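PDB 5T8V: sister chromatid cohesion protein, which is probably a cohesin loader of the SCC2/Nipped-B family that associates with chromatin, present here as its C-terminal HEAT-repeat fragment. Local coordinates for residues A[678-683]-A[688-693]; A[692-697]-A[711-716]. All blocks are in the same frame, centred on the assembly; numbering follows the deposited sequence.

Interaction 1. Residues A[678-683]-A[688-693]; sequences KCISLR and EKMTET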
loop_
_atom_site.group_PDB
_atom_site.type_symbol
_atom_site.label_atom_id
_atom_site.label_comp_id
_atom_site.label_asym_id
_atom_site.label_seq_id
_atom_site.Cartn_x
_atom_site.Cartn_y
_atom_site.Cartn_z
ATOM N N LYS A 678 8.550 -7.040 -0.102
ATOM C CA LYS A 678 8.114 -8.308 0.475
ATOM C C LYS A 678 7.925 -9.367 -0.607
ATOM O O LYS A 678 8.349 -10.519 -0.442
ATOM C CB LYS A 678 6.822 -8.110 1.268
ATOM C CG LYS A 678 6.415 -9.314 2.113
ATOM C CD LYS A 678 7.488 -9.667 3.132
ATOM C CE LYS A 678 6.890 -9.951 4.497
ATOM N NZ LYS A 678 7.940 -10.260 5.509
ATOM N N CYS A 679 7.293 -8.996 -1.722
ATOM C CA CYS A 679 7.165 -9.920 -2.843
ATOM C C CYS A 679 8.528 -10.453 -3.261
ATOM O O CYS A 679 8.735 -11.670 -3.344
ATOM C CB CYS A 679 6.479 -9.224 -4.019
ATOM S SG CYS A 679 4.766 -8.738 -3.707
ATOM N N ILE A 680 9.476 -9.549 -3.523
ATOM C CA ILE A 680 10.817 -9.966 -3.927
ATOM C C ILE A 680 11.420 -10.896 -2.884
ATOM O O ILE A 680 12.157 -11.832 -3.214
ATOM C CB ILE A 680 11.704 -8.729 -4.163
ATOM C CG1 ILE A 680 11.149 -7.889 -5.314
ATOM C CG2 ILE A 680 13.142 -9.145 -4.466
ATOM C CD1 ILE A 680 11.733 -6.493 -5.385
ATOM N N SER A 681 11.119 -10.652 -1.608
ATOM C CA SER A 681 11.666 -11.482 -0.542
ATOM C C SER A 681 11.102 -12.896 -0.595
ATOM O O SER A 681 11.836 -13.870 -0.396
ATOM C CB SER A 681 11.375 -10.842 0.813
ATOM O OG SER A 681 11.804 -11.677 1.873
ATOM N N LEU A 682 9.802 -13.031 -0.865
ATOM C CA LEU A 682 9.179 -14.349 -0.839
ATOM C C LEU A 682 9.407 -15.128 -2.128
ATOM O O LEU A 682 9.482 -16.361 -2.092
ATOM C CB LEU A 682 7.682 -14.208 -0.567
ATOM C CG LEU A 682 7.347 -13.775 0.861
ATOM C CD1 LEU A 682 5.907 -13.315 0.950
ATOM C CD2 LEU A 682 7.610 -14.910 1.841
ATOM N N ARG A 683 9.517 -14.443 -3.266
ATOM C CA ARG A 683 9.779 -15.098 -4.547
ATOM C C ARG A 683 10.796 -14.271 -5.321
ATOM O O ARG A 683 10.434 -13.381 -6.101
ATOM C CB ARG A 683 8.488 -15.294 -5.344
ATOM C CG ARG A 683 7.517 -16.289 -4.704
ATOM C CD ARG A 683 8.079 -17.715 -4.705
ATOM N NE ARG A 683 7.481 -18.566 -3.678
ATOM C CZ ARG A 683 6.457 -19.389 -3.873
ATOM N NH1 ARG A 683 5.885 -19.486 -5.065
ATOM N NH2 ARG A 683 6.000 -20.123 -2.868
ATOM N N GLU A 688 13.684 -9.658 -10.977
ATOM C CA GLU A 688 14.104 -9.078 -12.248
ATOM C C GLU A 688 12.997 -8.247 -12.885
ATOM O O GLU A 688 13.260 -7.172 -13.436
ATOM C CB GLU A 688 14.562 -10.177 -13.208
ATOM C CG GLU A 688 14.943 -9.648 -14.585
ATOM C CD GLU A 688 15.815 -10.609 -15.369
ATOM O OE1 GLU A 688 15.805 -11.819 -15.055
ATOM O OE2 GLU A 688 16.514 -10.149 -16.297
ATOM N N LYS A 689 11.752 -8.718 -12.818
ATOM C CA LYS A 689 10.669 -8.009 -13.487
ATOM C C LYS A 689 10.091 -6.878 -12.648
ATOM O O LYS A 689 9.303 -6.084 -13.174
ATOM C CB LYS A 689 9.555 -8.989 -13.877
ATOM C CG LYS A 689 8.445 -9.166 -12.846
ATOM C CD LYS A 689 7.422 -10.192 -13.315
ATOM C CE LYS A 689 6.046 -9.931 -12.710
ATOM N NZ LYS A 689 5.440 -8.652 -13.196
ATOM N N MET A 690 10.458 -6.776 -11.372
ATOM C CA MET A 690 9.933 -5.726 -10.508
ATOM C C MET A 690 10.894 -4.558 -10.326
ATOM O O MET A 690 10.441 -3.439 -10.060
ATOM C CB MET A 690 9.572 -6.304 -9.135
ATOM C CG MET A 690 8.488 -7.375 -9.198
ATOM S SD MET A 690 7.760 -7.778 -7.596
ATOM C CE MET A 690 6.596 -6.436 -7.409
ATOM N N THR A 691 12.203 -4.779 -10.474
ATOM C CA THR A 691 13.148 -3.671 -10.359
ATOM C C THR A 691 12.836 -2.574 -11.365
ATOM O O THR A 691 13.060 -1.390 -11.085
ATOM C CB THR A 691 14.587 -4.152 -10.562
ATOM O OG1 THR A 691 14.765 -4.575 -11.919
ATOM C CG2 THR A 691 14.912 -5.294 -9.639
ATOM N N GLU A 692 12.330 -2.943 -12.544
ATOM C CA GLU A 692 11.958 -1.940 -13.533
ATOM C C GLU A 692 10.965 -0.944 -12.947
ATOM O O GLU A 692 11.044 0.259 -13.220
ATOM C CB GLU A 692 11.370 -2.616 -14.771
ATOM C CG GLU A 692 11.299 -1.712 -15.993
ATOM C CD GLU A 692 10.393 -2.265 -17.078
ATOM O OE1 GLU A 692 9.362 -1.626 -17.375
ATOM O OE2 GLU A 692 10.707 -3.344 -17.627
ATOM N N THR A 693 10.025 -1.430 -12.134
ATOM C CA THR A 693 9.081 -0.532 -11.479
ATOM C C THR A 693 9.755 0.276 -10.379
ATOM O O THR A 693 9.364 1.420 -10.123
ATOM C CB THR A 693 7.906 -1.332 -10.910
ATOM O OG1 THR A 693 7.215 -1.989 -11.981
ATOM C CG2 THR A 693 6.931 -0.423 -10.168
#

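Interaction 2. Residues A[692-697]-A[711-716]; sequences ETVVNR and KLAKDI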
loop_
_atom_site.group_PDB
_atom_site.type_symbol
_atom_site.label_atom_id
_atom_site.label_comp_id
_atom_site.label_asym_id
_atom_site.label_seq_id
_atom_site.Cartn_x
_atom_site.Cartn_y
_atom_site.Cartn_z
ATOM N N GLU A 692 12.330 -2.943 -12.544
ATOM C CA GLU A 692 11.958 -1.940 -13.533
ATOM C C GLU A 692 10.965 -0.944 -12.947
ATOM O O GLU A 692 11.044 0.259 -13.220
ATOM C CB GLU A 692 11.370 -2.616 -14.771
ATOM C CG GLU A 692 11.299 -1.712 -15.993
ATOM C CD GLU A 692 10.393 -2.265 -17.078
ATOM O OE1 GLU A 692 9.362 -1.626 -17.375
ATOM O OE2 GLU A 692 10.707 -3.344 -17.627
ATOM N N THR A 693 10.025 -1.430 -12.134
ATOM C CA THR A 693 9.081 -0.532 -11.479
ATOM C C THR A 693 9.755 0.276 -10.379
ATOM O O THR A 693 9.364 1.420 -10.123
ATOM C CB THR A 693 7.906 -1.332 -10.910
ATOM O OG1 THR A 693 7.215 -1.989 -11.981
ATOM C CG2 THR A 693 6.931 -0.423 -10.168
ATOM N N VAL A 694 10.766 -0.292 -9.723
ATOM C CA VAL A 694 11.478 0.435 -8.677
ATOM C C VAL A 694 12.255 1.602 -9.275
ATOM O O VAL A 694 12.140 2.744 -8.815
ATOM C CB VAL A 694 12.399 -0.521 -7.897
ATOM C CG1 VAL A 694 13.243 0.241 -6.876
ATOM C CG2 VAL A 694 11.574 -1.597 -7.202
ATOM N N VAL A 695 13.055 1.338 -10.311
ATOM C CA VAL A 695 13.871 2.399 -10.898
ATOM C C VAL A 695 12.992 3.491 -11.486
ATOM O O VAL A 695 13.369 4.669 -11.481
ATOM C CB VAL A 695 14.834 1.827 -11.958
ATOM C CG1 VAL A 695 15.696 0.740 -11.355
ATOM C CG2 VAL A 695 14.071 1.298 -13.166
ATOM N N ASN A 696 11.823 3.129 -12.014
ATOM C CA ASN A 696 10.894 4.145 -12.494
ATOM C C ASN A 696 10.524 5.110 -11.374
ATOM O O ASN A 696 10.439 6.325 -11.591
ATOM C CB ASN A 696 9.646 3.483 -13.075
ATOM C CG ASN A 696 9.925 2.756 -14.375
ATOM O OD1 ASN A 696 11.079 2.598 -14.776
ATOM N ND2 ASN A 696 8.870 2.307 -15.043
ATOM N N ARG A 697 10.327 4.588 -10.162
ATOM C CA ARG A 697 10.015 5.442 -9.024
ATOM C C ARG A 697 11.136 6.418 -8.701
ATOM O O ARG A 697 10.921 7.336 -7.904
ATOM C CB ARG A 697 9.704 4.581 -7.797
ATOM C CG ARG A 697 8.544 3.612 -7.992
ATOM C CD ARG A 697 7.195 4.266 -7.741
ATOM N NE ARG A 697 6.894 5.317 -8.711
ATOM C CZ ARG A 697 6.435 5.099 -9.940
ATOM N NH1 ARG A 697 6.223 3.861 -10.372
ATOM N NH2 ARG A 697 6.190 6.126 -10.744
ATOM N N LYS A 711 16.997 3.175 -2.203
ATOM C CA LYS A 711 17.568 2.304 -1.180
ATOM C C LYS A 711 17.234 0.844 -1.478
ATOM O O LYS A 711 18.118 -0.027 -1.472
ATOM C CB LYS A 711 17.052 2.711 0.201
ATOM C CG LYS A 711 17.922 2.243 1.362
ATOM C CD LYS A 711 19.211 3.049 1.456
ATOM C CE LYS A 711 20.057 2.614 2.644
ATOM N NZ LYS A 711 21.325 3.394 2.753
ATOM N N LEU A 712 15.959 0.563 -1.752
ATOM C CA LEU A 712 15.573 -0.769 -2.202
ATOM C C LEU A 712 16.381 -1.187 -3.425
ATOM O O LEU A 712 16.867 -2.321 -3.505
ATOM C CB LEU A 712 14.076 -0.798 -2.512
ATOM C CG LEU A 712 13.519 -2.074 -3.150
ATOM C CD1 LEU A 712 13.690 -3.266 -2.226
ATOM C CD2 LEU A 712 12.056 -1.885 -3.519
ATOM N N ALA A 713 16.538 -0.274 -4.388
ATOM C CA ALA A 713 17.318 -0.582 -5.581
ATOM C C ALA A 713 18.774 -0.859 -5.239
ATOM O O ALA A 713 19.443 -1.616 -5.950
ATOM C CB ALA A 713 17.219 0.566 -6.583
ATOM N N LYS A 714 19.287 -0.250 -4.169
ATOM C CA LYS A 714 20.630 -0.581 -3.701
ATOM C C LYS A 714 20.687 -2.018 -3.199
ATOM O O LYS A 714 21.534 -2.811 -3.637
ATOM C CB LYS A 714 21.051 0.397 -2.602
ATOM C CG LYS A 714 22.255 -0.037 -1.767
ATOM C CD LYS A 714 22.431 0.878 -0.569
ATOM C CE LYS A 714 23.366 0.269 0.459
ATOM N NZ LYS A 714 23.457 1.106 1.686
ATOM N N ASP A 715 19.786 -2.374 -2.278
ATOM C CA ASP A 715 19.743 -3.750 -1.793
ATOM C C ASP A 715 19.670 -4.738 -2.952
ATOM O O ASP A 715 20.391 -5.744 -2.974
ATOM C CB ASP A 715 18.553 -3.937 -0.850
ATOM C CG ASP A 715 18.693 -3.133 0.432
ATOM O OD1 ASP A 715 19.838 -2.947 0.898
ATOM O OD2 ASP A 715 17.658 -2.688 0.973
ATOM N N ILE A 716 18.813 -4.459 -3.937
ATOM C CA ILE A 716 18.690 -5.346 -5.090
ATOM C C ILE A 716 19.992 -5.381 -5.878
ATOM O O ILE A 716 20.406 -6.435 -6.377
ATOM C CB ILE A 716 17.508 -4.909 -5.974
ATOM C CG1 ILE A 716 16.199 -4.966 -5.179
ATOM C CG2 ILE A 716 17.416 -5.793 -7.207
ATOM C CD1 ILE A 716 15.037 -4.247 -5.838
#

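Interaction 1. Residues A[678-683]-A[688-693]
Met690 reaches across a helical hairpin of the HEAT-repeat fragment to touch Cys679 and Ile680, joining helix 666-682 to helix 685-696 near the short turn that connects them. The two segments run in roughly opposite directions, with the CA atoms of Ile680 and Met690 7.9 Å apart, and the methionine side chain spans most of this gap to meet Cys679 and Ile680. Its CG lies anti to the carbonyl carbon (chi1 -62°), and the next torsion is extended, which carries the thioether straight out to the facing helix; there the chain bends at chi3, 81°, and CE turns aside. Ile680 and Met690 pass each other side by side, pointing in opposite directions.

All three residues are buried, and apolar neighbours extend the packing: Leu658 of helix 652-660 packs on Met690, Ile657 of the same helix on Cys679, and Ile716 of helix 703-719 on Ile680. The outer faces are quite different. Ser681, Glu688, Lys689 and Glu692 are exposed, and the partly exposed Arg683 forms a salt bridge through NH1 with Asp648 OD2. Within 688-693, Thr691 OG1 gives a weak hydrogen bond to Glu688 O. No hydrogen bond crosses between the segments. Both close contacts between them converge on Met690 SD, which lies 4.1 Å from Cys679 CB and 4.1 Å from Ile680 CG1.

Interaction 2. Residues A[692-697]-A[711-716]
Val694 meets Leu712 and Ala713 where helix 685-696 packs against helix 703-719, the two segments running in nearly opposite directions within the HEAT-repeat array. At the start of 692-697, Glu692 is exposed and Thr693 turns toward the preceding helices, packing on Ile676 of helix 666-682 and Leu658 of helix 652-660.

Val694 then carries the contact. Its CA comes within 6.7 Å of the CA of Ala713, and both of its methyl groups are used. CG1, anti to the backbone N at chi1 175°, is directed at the alanine and lies 4.0 Å from Ala713 CB. CG2, on the branch anti to the carbonyl carbon, rests 3.7 Å from Leu712 CD2. That leucine methyl also approaches the other branch, 4.1 Å from Val694 CG1, and so sits against both prongs of the valine. The two side chains cross at about a right angle: Leu712, with CG anti to its own backbone N (chi1 173°), lies across the valine instead of alongside it.

One residue on, the Val695 side chain makes no close contact with 711-716 and packs on Ile729 of helix 723-735, a residue that also covers Ala713. Farther along, Asn696 O accepts a hydrogen bond from Ser699 OG, and Arg697 NE forms a salt bridge with Asp700 OD2.

With no hydrogen bond or ion pair between the segments, the join is purely apolar. Methyl groups make the contact, and the single CB of Ala713 accommodates the close approach of the two backbones, which is consistent with van der Waals packing and the burial of apolar surface as the source of cohesion.

How the interactions relate
From the N-terminal side, the chain runs along helix 666-682, turns, returns along helix 685-696, passes a loop and enters helix 703-719. Interaction 1 closes the short turn between the first two helices; interaction 2 closes the longer connection between the second and third. They neither nest nor cross but follow one another: they share Glu692 and Thr693, and helix 685-696 serves both, through Met690 and then Val694. Ile680 CD1 lies 4.0 Å from Ile716 CD1, joining the outer helices, and Thr691 CG2 of the middle helix packs on Ile716 CG2. The two contacts and the Ile716 packing thus tie three successive helices together inside the PDS5-like family region.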